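PDB 4QFL: ABC transporter periplasmic peptide-binding protein from Pseudoalteromonas, which binds dipeptides, here Ala-Phe, in the periplasm and probably hands them to a peptide-importing ABC transporter. Local coordinates for residues Gln29-Ala37 with Lys256-His267; Glu36-Pro44 with Tyr215-Phe226. All coordinates share one frame; numbering follows the deposited sequence.

Interaction 1: Gln29-Ala37 with Lys256-His267; sequences QGLVYCAEA and KILTKECDVTAH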
loop_
_atom_site.group_PDB
_atom_site.type_symbol
_atom_site.label_atom_id
_atom_site.label_comp_id
_atom_site.label_asym_id
_atom_site.label_seq_id
_atom_site.Cartn_x
_atom_site.Cartn_y
_atom_site.Cartn_z
ATOM N N GLN A 29 0.145 -15.089 -27.199
ATOM C CA GLN A 29 1.405 -14.917 -26.476
ATOM C C GLN A 29 1.192 -14.598 -24.992
ATOM O O GLN A 29 0.075 -14.291 -24.547
ATOM C CB GLN A 29 2.293 -13.844 -27.133
ATOM C CG GLN A 29 3.490 -14.395 -27.922
ATOM C CD GLN A 29 4.407 -15.257 -27.066
ATOM O OE1 GLN A 29 4.693 -14.920 -25.917
ATOM N NE2 GLN A 29 4.865 -16.379 -27.622
ATOM N N GLY A 30 2.281 -14.678 -24.235
ATOM C CA GLY A 30 2.228 -14.453 -22.811
ATOM C C GLY A 30 3.039 -13.247 -22.410
ATOM O O GLY A 30 3.719 -12.645 -23.227
ATOM N N LEU A 31 2.942 -12.889 -21.140
ATOM C CA LEU A 31 3.728 -11.814 -20.583
ATOM C C LEU A 31 4.398 -12.368 -19.347
ATOM O O LEU A 31 3.789 -13.121 -18.608
ATOM C CB LEU A 31 2.833 -10.624 -20.232
ATOM C CG LEU A 31 3.524 -9.357 -19.716
ATOM C CD1 LEU A 31 2.627 -8.160 -19.879
ATOM C CD2 LEU A 31 3.936 -9.498 -18.258
ATOM N N VAL A 32 5.668 -12.023 -19.159
ATOM C CA VAL A 32 6.414 -12.373 -17.953
ATOM C C VAL A 32 6.824 -11.111 -17.177
ATOM O O VAL A 32 7.542 -10.252 -17.683
ATOM C CB VAL A 32 7.657 -13.213 -18.272
ATOM C CG1 VAL A 32 8.404 -13.545 -16.992
ATOM C CG2 VAL A 32 7.255 -14.483 -19.005
ATOM N N TYR A 33 6.332 -11.022 -15.946
ATOM C CA TYR A 33 6.501 -9.873 -15.075
ATOM C C TYR A 33 7.492 -10.254 -13.979
ATOM O O TYR A 33 7.289 -11.236 -13.262
ATOM C CB TYR A 33 5.136 -9.530 -14.470
ATOM C CG TYR A 33 5.071 -8.314 -13.569
ATOM C CD1 TYR A 33 5.535 -8.367 -12.252
ATOM C CD2 TYR A 33 4.506 -7.123 -14.015
ATOM C CE1 TYR A 33 5.457 -7.259 -11.415
ATOM C CE2 TYR A 33 4.424 -6.015 -13.189
ATOM C CZ TYR A 33 4.895 -6.088 -11.891
ATOM O OH TYR A 33 4.814 -4.986 -11.063
ATOM N N CYS A 34 8.574 -9.488 -13.861
ATOM C CA CYS A 34 9.577 -9.708 -12.811
ATOM C C CYS A 34 9.163 -8.996 -11.545
ATOM O O CYS A 34 9.243 -7.769 -11.471
ATOM C CB CYS A 34 10.953 -9.182 -13.224
ATOM S SG CYS A 34 12.122 -10.452 -13.807
ATOM N N ALA A 35 8.748 -9.783 -10.554
ATOM C CA ALA A 35 8.206 -9.276 -9.291
ATOM C C ALA A 35 9.239 -9.251 -8.168
ATOM O O ALA A 35 10.079 -10.142 -8.057
ATOM C CB ALA A 35 7.019 -10.113 -8.880
ATOM N N GLU A 36 9.163 -8.232 -7.320
ATOM C CA GLU A 36 10.169 -8.037 -6.280
ATOM C C GLU A 36 9.961 -8.887 -5.013
ATOM O O GLU A 36 10.829 -8.930 -4.143
ATOM C CB GLU A 36 10.295 -6.544 -5.928
ATOM C CG GLU A 36 9.186 -5.974 -5.025
ATOM C CD GLU A 36 7.975 -5.485 -5.790
ATOM O OE1 GLU A 36 7.829 -5.808 -6.992
ATOM O OE2 GLU A 36 7.159 -4.757 -5.185
ATOM N N ALA A 37 8.821 -9.563 -4.892
ATOM C CA ALA A 37 8.588 -10.384 -3.709
ATOM C C ALA A 37 7.494 -11.414 -3.908
ATOM O O ALA A 37 6.669 -11.303 -4.800
ATOM C CB ALA A 37 8.272 -9.522 -2.502
ATOM N N LYS A 256 17.357 -9.761 -16.035
ATOM C CA LYS A 256 16.323 -10.533 -16.724
ATOM C C LYS A 256 15.544 -9.763 -17.773
ATOM O O LYS A 256 15.051 -10.352 -18.720
ATOM C CB LYS A 256 15.362 -11.168 -15.736
ATOM C CG LYS A 256 15.989 -12.302 -14.967
ATOM C CD LYS A 256 15.027 -12.882 -13.951
ATOM C CE LYS A 256 15.563 -14.185 -13.399
ATOM N NZ LYS A 256 14.605 -14.801 -12.459
ATOM N N ILE A 257 15.418 -8.455 -17.633
ATOM C CA ILE A 257 14.786 -7.730 -18.724
ATOM C C ILE A 257 15.774 -7.605 -19.883
ATOM O O ILE A 257 15.397 -7.677 -21.048
ATOM C CB ILE A 257 14.210 -6.361 -18.298
ATOM C CG1 ILE A 257 13.246 -5.843 -19.370
ATOM C CG2 ILE A 257 15.314 -5.352 -18.030
ATOM C CD1 ILE A 257 12.588 -4.560 -18.991
ATOM N N LEU A 258 17.052 -7.468 -19.558
ATOM C CA LEU A 258 18.085 -7.371 -20.590
ATOM C C LEU A 258 18.174 -8.638 -21.457
ATOM O O LEU A 258 18.331 -8.553 -22.672
ATOM C CB LEU A 258 19.444 -7.030 -19.959
ATOM C CG LEU A 258 19.513 -5.618 -19.377
ATOM C CD1 LEU A 258 20.850 -5.330 -18.723
ATOM C CD2 LEU A 258 19.219 -4.595 -20.460
ATOM N N THR A 259 18.063 -9.805 -20.829
ATOM C CA THR A 259 18.158 -11.083 -21.528
ATOM C C THR A 259 16.810 -11.491 -22.070
ATOM O O THR A 259 16.670 -12.560 -22.668
ATOM C CB THR A 259 18.589 -12.203 -20.582
ATOM O OG1 THR A 259 17.599 -12.352 -19.555
ATOM C CG2 THR A 259 19.936 -11.889 -19.954
ATOM N N LYS A 260 15.818 -10.645 -21.824
ATOM C CA LYS A 260 14.448 -10.880 -22.254
ATOM C C LYS A 260 13.821 -12.100 -21.593
ATOM O O LYS A 260 12.893 -12.699 -22.131
ATOM C CB LYS A 260 14.370 -10.948 -23.781
ATOM C CG LYS A 260 14.986 -9.712 -24.430
ATOM C CD LYS A 260 15.216 -9.873 -25.924
ATOM C CE LYS A 260 16.394 -9.005 -26.396
ATOM N NZ LYS A 260 17.740 -9.531 -25.953
ATOM N N GLU A 261 14.324 -12.460 -20.416
ATOM C CA GLU A 261 13.674 -13.480 -19.615
ATOM C C GLU A 261 12.412 -12.889 -19.006
ATOM O O GLU A 261 11.457 -13.604 -18.712
ATOM C CB GLU A 261 14.602 -13.979 -18.511
ATOM C CG GLU A 261 15.803 -14.776 -19.000
ATOM C CD GLU A 261 16.459 -15.588 -17.886
ATOM O OE1 GLU A 261 15.844 -15.730 -16.807
ATOM O OE2 GLU A 261 17.589 -16.094 -18.088
ATOM N N CYS A 262 12.428 -11.574 -18.822
ATOM C CA CYS A 262 11.287 -10.829 -18.307
ATOM C C CYS A 262 10.867 -9.764 -19.294
ATOM O O CYS A 262 11.715 -9.127 -19.907
ATOM C CB CYS A 262 11.639 -10.146 -16.985
ATOM S SG CYS A 262 11.303 -11.165 -15.540
ATOM N N ASP A 263 9.559 -9.559 -19.426
ATOM C CA ASP A 263 9.011 -8.534 -20.308
ATOM C C ASP A 263 8.727 -7.245 -19.556
ATOM O O ASP A 263 8.733 -6.170 -20.140
ATOM C CB ASP A 263 7.725 -9.032 -20.945
ATOM C CG ASP A 263 7.920 -10.335 -21.666
ATOM O OD1 ASP A 263 8.829 -10.402 -22.518
ATOM O OD2 ASP A 263 7.187 -11.298 -21.366
ATOM N N VAL A 264 8.464 -7.369 -18.263
ATOM C CA VAL A 264 8.230 -6.216 -17.411
ATOM C C VAL A 264 8.981 -6.382 -16.097
ATOM O O VAL A 264 8.997 -7.463 -15.514
ATOM C CB VAL A 264 6.739 -6.018 -17.095
ATOM C CG1 VAL A 264 6.546 -4.760 -16.261
ATOM C CG2 VAL A 264 5.915 -5.942 -18.369
ATOM N N THR A 265 9.594 -5.297 -15.641
ATOM C CA THR A 265 10.392 -5.297 -14.426
ATOM C C THR A 265 9.874 -4.307 -13.402
ATOM O O THR A 265 9.874 -3.106 -13.619
ATOM C CB THR A 265 11.867 -4.984 -14.718
ATOM O OG1 THR A 265 12.512 -6.177 -15.166
ATOM C CG2 THR A 265 12.561 -4.512 -13.466
ATOM N N ALA A 266 9.424 -4.843 -12.278
ATOM C CA ALA A 266 8.947 -4.034 -11.174
ATOM C C ALA A 266 10.103 -3.294 -10.535
ATOM O O ALA A 266 11.202 -3.834 -10.398
ATOM C CB ALA A 266 8.261 -4.922 -10.138
ATOM N N HIS A 267 9.839 -2.051 -10.157
ATOM C CA HIS A 267 10.789 -1.241 -9.405
ATOM C C HIS A 267 12.223 -1.421 -9.886
ATOM O O HIS A 267 13.039 -2.010 -9.177
ATOM C CB HIS A 267 10.699 -1.578 -7.912
ATOM C CG HIS A 267 9.317 -1.456 -7.347
ATOM N ND1 HIS A 267 8.807 -0.263 -6.892
ATOM C CD2 HIS A 267 8.342 -2.379 -7.165
ATOM C CE1 HIS A 267 7.574 -0.451 -6.453
ATOM N NE2 HIS A 267 7.272 -1.729 -6.599
HETATM O O HOH W 1 4.901 -2.878 -5.131
#

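Interaction 2: Glu36-Pro44 with Tyr215-Phe226; sequences EANPVSFNP and YKEYRRDHLVRF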
loop_
_atom_site.group_PDB
_atom_site.type_symbol
_atom_site.label_atom_id
_atom_site.label_comp_id
_atom_site.label_asym_id
_atom_site.label_seq_id
_atom_site.Cartn_x
_atom_site.Cartn_y
_atom_site.Cartn_z
ATOM N N GLU A 36 9.163 -8.232 -7.320
ATOM C CA GLU A 36 10.169 -8.037 -6.280
ATOM C C GLU A 36 9.961 -8.887 -5.013
ATOM O O GLU A 36 10.829 -8.930 -4.143
ATOM C CB GLU A 36 10.295 -6.544 -5.928
ATOM C CG GLU A 36 9.186 -5.974 -5.025
ATOM C CD GLU A 36 7.975 -5.485 -5.790
ATOM O OE1 GLU A 36 7.829 -5.808 -6.992
ATOM O OE2 GLU A 36 7.159 -4.757 -5.185
ATOM N N ALA A 37 8.821 -9.563 -4.892
ATOM C CA ALA A 37 8.588 -10.384 -3.709
ATOM C C ALA A 37 7.494 -11.414 -3.908
ATOM O O ALA A 37 6.669 -11.303 -4.800
ATOM C CB ALA A 37 8.272 -9.522 -2.502
ATOM N N ASN A 38 7.523 -12.419 -3.052
ATOM C CA ASN A 38 6.521 -13.459 -3.000
ATOM C C ASN A 38 5.191 -12.861 -2.507
ATOM O O ASN A 38 5.190 -12.020 -1.605
ATOM C CB ASN A 38 7.075 -14.518 -2.040
ATOM C CG ASN A 38 6.266 -15.781 -2.006
ATOM O OD1 ASN A 38 5.767 -16.161 -0.952
ATOM N ND2 ASN A 38 6.152 -16.459 -3.142
ATOM N N PRO A 39 4.051 -13.261 -3.103
ATOM C CA PRO A 39 2.777 -12.767 -2.557
ATOM C C PRO A 39 2.441 -13.498 -1.268
ATOM O O PRO A 39 2.673 -14.703 -1.186
ATOM C CB PRO A 39 1.762 -13.149 -3.639
ATOM C CG PRO A 39 2.339 -14.394 -4.248
ATOM C CD PRO A 39 3.842 -14.213 -4.210
ATOM N N VAL A 40 1.902 -12.788 -0.283
ATOM C CA VAL A 40 1.622 -13.376 1.031
ATOM C C VAL A 40 0.292 -14.115 1.052
ATOM O O VAL A 40 -0.010 -14.855 1.979
ATOM C CB VAL A 40 1.617 -12.316 2.152
ATOM C CG1 VAL A 40 2.993 -11.705 2.313
ATOM C CG2 VAL A 40 0.585 -11.249 1.872
ATOM N N SER A 41 -0.502 -13.906 0.014
ATOM C CA SER A 41 -1.828 -14.481 -0.060
ATOM C C SER A 41 -2.355 -14.233 -1.463
ATOM O O SER A 41 -1.761 -13.477 -2.229
ATOM C CB SER A 41 -2.731 -13.805 0.971
ATOM O OG SER A 41 -4.005 -14.415 1.023
ATOM N N PHE A 42 -3.467 -14.866 -1.805
ATOM C CA PHE A 42 -4.150 -14.513 -3.035
ATOM C C PHE A 42 -5.445 -13.744 -2.781
ATOM O O PHE A 42 -6.252 -13.537 -3.686
ATOM C CB PHE A 42 -4.322 -15.738 -3.931
ATOM C CG PHE A 42 -3.051 -16.133 -4.595
ATOM C CD1 PHE A 42 -2.183 -17.006 -3.982
ATOM C CD2 PHE A 42 -2.676 -15.548 -5.786
ATOM C CE1 PHE A 42 -0.980 -17.331 -4.582
ATOM C CE2 PHE A 42 -1.484 -15.875 -6.379
ATOM C CZ PHE A 42 -0.640 -16.765 -5.778
ATOM N N ASN A 43 -5.609 -13.304 -1.539
ATOM C CA ASN A 43 -6.711 -12.435 -1.165
ATOM C C ASN A 43 -6.201 -11.084 -0.673
ATOM O O ASN A 43 -5.553 -11.005 0.371
ATOM C CB ASN A 43 -7.568 -13.105 -0.094
ATOM C CG ASN A 43 -8.626 -12.191 0.453
ATOM O OD1 ASN A 43 -8.871 -11.104 -0.077
ATOM N ND2 ASN A 43 -9.276 -12.628 1.525
ATOM N N PRO A 44 -6.507 -10.008 -1.418
ATOM C CA PRO A 44 -6.008 -8.659 -1.110
ATOM C C PRO A 44 -6.415 -8.154 0.273
ATOM O O PRO A 44 -5.760 -7.265 0.811
ATOM C CB PRO A 44 -6.657 -7.791 -2.196
ATOM C CG PRO A 44 -6.950 -8.741 -3.313
ATOM C CD PRO A 44 -7.291 -10.040 -2.664
ATOM N N TYR A 215 -6.582 -17.796 -11.690
ATOM C CA TYR A 215 -5.486 -18.519 -11.049
ATOM C C TYR A 215 -5.224 -19.876 -11.710
ATOM O O TYR A 215 -6.150 -20.672 -11.912
ATOM C CB TYR A 215 -5.789 -18.710 -9.564
ATOM C CG TYR A 215 -4.792 -19.559 -8.819
ATOM C CD1 TYR A 215 -4.870 -20.948 -8.859
ATOM C CD2 TYR A 215 -3.787 -18.977 -8.056
ATOM C CE1 TYR A 215 -3.968 -21.732 -8.169
ATOM C CE2 TYR A 215 -2.877 -19.755 -7.362
ATOM C CZ TYR A 215 -2.979 -21.133 -7.422
ATOM O OH TYR A 215 -2.086 -21.917 -6.738
ATOM N N LYS A 216 -3.960 -20.130 -12.044
ATOM C CA LYS A 216 -3.540 -21.429 -12.577
ATOM C C LYS A 216 -2.567 -22.152 -11.635
ATOM O O LYS A 216 -2.809 -23.291 -11.236
ATOM C CB LYS A 216 -2.920 -21.262 -13.967
ATOM C CG LYS A 216 -2.453 -22.548 -14.612
ATOM C CD LYS A 216 -3.616 -23.477 -14.916
ATOM C CE LYS A 216 -3.130 -24.861 -15.365
ATOM N NZ LYS A 216 -2.343 -24.818 -16.634
ATOM N N GLU A 217 -1.486 -21.476 -11.248
ATOM C CA GLU A 217 -0.373 -22.142 -10.590
ATOM C C GLU A 217 0.459 -21.198 -9.722
ATOM O O GLU A 217 0.563 -20.008 -9.997
ATOM C CB GLU A 217 0.514 -22.763 -11.673
ATOM C CG GLU A 217 1.642 -23.646 -11.187
ATOM C CD GLU A 217 2.535 -24.093 -12.331
ATOM O OE1 GLU A 217 2.054 -24.110 -13.484
ATOM O OE2 GLU A 217 3.717 -24.414 -12.084
ATOM N N TYR A 218 1.065 -21.752 -8.681
ATOM C CA TYR A 218 1.950 -20.996 -7.809
ATOM C C TYR A 218 3.062 -21.891 -7.245
ATOM O O TYR A 218 2.789 -22.879 -6.565
ATOM C CB TYR A 218 1.133 -20.350 -6.686
ATOM C CG TYR A 218 1.927 -19.711 -5.556
ATOM C CD1 TYR A 218 2.960 -18.807 -5.810
ATOM C CD2 TYR A 218 1.618 -19.998 -4.228
ATOM C CE1 TYR A 218 3.665 -18.217 -4.768
ATOM C CE2 TYR A 218 2.318 -19.418 -3.188
ATOM C CZ TYR A 218 3.334 -18.531 -3.460
ATOM O OH TYR A 218 4.002 -17.973 -2.404
ATOM N N ARG A 219 4.314 -21.563 -7.557
ATOM C CA ARG A 219 5.456 -22.224 -6.933
ATOM C C ARG A 219 6.011 -21.259 -5.908
ATOM O O ARG A 219 6.508 -20.193 -6.278
ATOM C CB ARG A 219 6.552 -22.515 -7.953
ATOM C CG ARG A 219 6.092 -23.191 -9.224
ATOM C CD ARG A 219 7.067 -24.304 -9.614
ATOM N NE ARG A 219 8.466 -23.951 -9.356
ATOM C CZ ARG A 219 9.432 -24.838 -9.118
ATOM N NH1 ARG A 219 9.151 -26.137 -9.093
ATOM N NH2 ARG A 219 10.678 -24.431 -8.899
ATOM N N ARG A 220 5.939 -21.609 -4.629
ATOM C CA ARG A 220 6.330 -20.643 -3.610
ATOM C C ARG A 220 7.751 -20.106 -3.824
ATOM O O ARG A 220 8.715 -20.867 -3.927
ATOM C CB ARG A 220 6.106 -21.164 -2.184
ATOM C CG ARG A 220 6.707 -22.511 -1.882
ATOM C CD ARG A 220 6.872 -22.689 -0.372
ATOM N NE ARG A 220 5.606 -22.875 0.344
ATOM C CZ ARG A 220 5.252 -24.000 0.968
ATOM N NH1 ARG A 220 6.062 -25.049 0.968
ATOM N NH2 ARG A 220 4.085 -24.081 1.597
ATOM N N ASP A 221 7.834 -18.781 -3.928
ATOM C CA ASP A 221 9.086 -18.052 -4.082
ATOM C C ASP A 221 9.630 -18.116 -5.498
ATOM O O ASP A 221 10.639 -17.487 -5.803
ATOM C CB ASP A 221 10.127 -18.525 -3.065
ATOM C CG ASP A 221 9.743 -18.169 -1.638
ATOM O OD1 ASP A 221 9.470 -16.974 -1.371
ATOM O OD2 ASP A 221 9.694 -19.083 -0.788
ATOM N N HIS A 222 8.956 -18.850 -6.377
ATOM C CA HIS A 222 9.469 -19.016 -7.737
ATOM C C HIS A 222 8.566 -18.365 -8.756
ATOM O O HIS A 222 8.998 -17.487 -9.493
ATOM C CB HIS A 222 9.683 -20.488 -8.095
ATOM C CG HIS A 222 10.225 -20.698 -9.479
ATOM N ND1 HIS A 222 10.063 -21.879 -10.175
ATOM C CD2 HIS A 222 10.927 -19.876 -10.298
ATOM C CE1 HIS A 222 10.642 -21.775 -11.358
ATOM N NE2 HIS A 222 11.174 -20.570 -11.458
ATOM N N LEU A 223 7.310 -18.784 -8.814
ATOM C CA LEU A 223 6.437 -18.173 -9.800
ATOM C C LEU A 223 4.951 -18.221 -9.525
ATOM O O LEU A 223 4.467 -19.000 -8.713
ATOM C CB LEU A 223 6.722 -18.702 -11.208
ATOM C CG LEU A 223 6.487 -20.162 -11.574
ATOM C CD1 LEU A 223 5.029 -20.597 -11.453
ATOM C CD2 LEU A 223 6.974 -20.368 -12.994
ATOM N N VAL A 224 4.239 -17.345 -10.216
ATOM C CA VAL A 224 2.797 -17.397 -10.250
ATOM C C VAL A 224 2.351 -17.336 -11.706
ATOM O O VAL A 224 2.883 -16.571 -12.511
ATOM C CB VAL A 224 2.145 -16.318 -9.348
ATOM C CG1 VAL A 224 3.077 -15.154 -9.156
ATOM C CG2 VAL A 224 0.793 -15.882 -9.891
ATOM N N ARG A 225 1.408 -18.204 -12.042
ATOM C CA ARG A 225 0.892 -18.302 -13.385
ATOM C C ARG A 225 -0.618 -18.061 -13.364
ATOM O O ARG A 225 -1.347 -18.680 -12.583
ATOM C CB ARG A 225 1.225 -19.684 -13.948
ATOM C CG ARG A 225 0.892 -19.864 -15.397
ATOM C CD ARG A 225 1.045 -21.320 -15.794
ATOM N NE ARG A 225 2.343 -21.874 -15.415
ATOM C CZ ARG A 225 3.470 -21.649 -16.081
ATOM N NH1 ARG A 225 3.467 -20.860 -17.144
ATOM N NH2 ARG A 225 4.605 -22.200 -15.678
ATOM N N PHE A 226 -1.060 -17.124 -14.202
ATOM C CA PHE A 226 -2.473 -16.848 -14.429
ATOM C C PHE A 226 -2.781 -17.046 -15.910
ATOM O O PHE A 226 -1.884 -16.971 -16.765
ATOM C CB PHE A 226 -2.818 -15.389 -14.113
ATOM C CG PHE A 226 -2.659 -14.998 -12.664
ATOM C CD1 PHE A 226 -2.749 -15.933 -11.644
ATOM C CD2 PHE A 226 -2.436 -13.668 -12.330
ATOM C CE1 PHE A 226 -2.610 -15.553 -10.321
ATOM C CE2 PHE A 226 -2.294 -13.280 -11.000
ATOM C CZ PHE A 226 -2.381 -14.231 -9.996
#

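Interaction 1: Gln29-Ala37 with Lys256-His267
Backbone bonds join strand 30-35 to strand 264-266 as parallel neighbours, their short axes 19° apart, with Tyr-33 level with Val-264 and Cys-34 with Thr-265. Cys-34 N gives a short, nearly straight bond to Val-264 O (2.6 Å), and Cys-34 O receives Ala-266 N. One residue pair earlier Val-32 O is gripped twice, by Asp-263 N at 2.8 Å and by Val-264 N at 3.1 Å. Asp-263 also answers with its side chain: CG lies beside its own backbone N, and OD2 takes Val-32 N on the anti side of the carboxylate (2.8 Å), so Asp-263 holds both the N and the O of Val-32, and Val-264 N adds a third bond.

A disulfide adds a covalent link. The bond from Cys-34 to Cys-262 (chi3 82°) ties the strand to the loop that follows helix 250-258, a helix ended by a Schellman motif at Lys-260. Lys-256 lays CB and CD against Cys-34 SG while its NZ reaches on to Asp-245. Strand 30-35 also pairs in parallel with strand 241-246, and strand 264-266 lies antiparallel to strand 500-513, so the chain's first strand sits between later ones in a lobe of the periplasmic binding protein fold.

Apolar packing fills the face carrying Tyr-33 and Val-264. With CG opposite the backbone N, the tyrosine ring runs alongside the neighbouring strand, meeting it obliquely: CD2 meets Val-264 CG1 at 3.8 Å, and OH lies 3.6 Å from Ala-266 CB. Leu-31 CD2 touches the other branch, Val-264 CG2.

Polar side chains meet at Glu-36 and His-267. The carboxylate and the ring stand 76° apart, bridged by a water 2.9 Å from Glu-36 OE2 and 3.0 Å from His-267 NE2. Glu-36 OE2 also forms a salt bridge with Arg-383, a residue of the phenylalanine pocket.

Interaction 2: Glu36-Pro44 with Tyr215-Phe226
Loop 36-44, without regular structure, runs past the hairpin of strands 213-219 and 223-228, coming nearest at Asn-38 and Asp-221 (CA to CA 5.4 Å) and standing much farther off at Phe-42. The hairpin carries classic beta bulges at Lys-216/Glu-217 opposite Arg-225 and at His-222/Leu-223 opposite Arg-219.

Phe-42 bridges the wider part with its ring, which enters an aromatic group in which it plays both roles. Tyr-215 brings its edge onto the face of Phe-42, CE2 poised over the ring centre, in a T-shaped stack with planes at 83°. Phe-42 in turn directs its own edge at the face of Tyr-218 (planes at 73°), CE1 coming 3.7 Å from Tyr-218 CD2. The backbone N of Arg-220 lies over the opposite face of that tyrosine ring. Farther along its rim, Phe-42 CE2 meets Phe-226 CZ at 4.1 Å and Val-224 CG2 at 4.2 Å. Ile-56 of helix 50-60 also packs on Phe-42.

Where the backbones draw close, Pro-39 CD rests 4.0 Å from Tyr-218 CE1, the two side chains coming from opposite directions. The amide of Asn-38 lies near the phenol edge, its plane 22° from the ring, and Asn-38 CB is 3.5 Å from Asp-221 OD1.

Ser-41 OG accepts from Asn-43 N (3.2 Å), an ST turn next to the residue that supplies the central ring. This is aromatic-cluster packing of a connecting loop on a bulged beta-hairpin, within the periplasmic binding protein fold.

In the fold
From the N terminus, strand 30-35 leads directly into the loop that approaches helix 50-60, so the two interactions follow one another along the chain and share Glu-36 and Ala-37. Interaction 2 closes the shorter excursion, when the chain returns at hairpin 215-226; interaction 1 closes the longer one, at 256-267, and the first closure is nested inside the second. Between them comes strand 241-246, which pairs both with 30-35 and with 223-228 and thereby connects the two contacts, whose centres are 15 Å apart. Together they tie the N-terminal strand and its outgoing loop to the hairpin, strand 264-266 and helix 250-258.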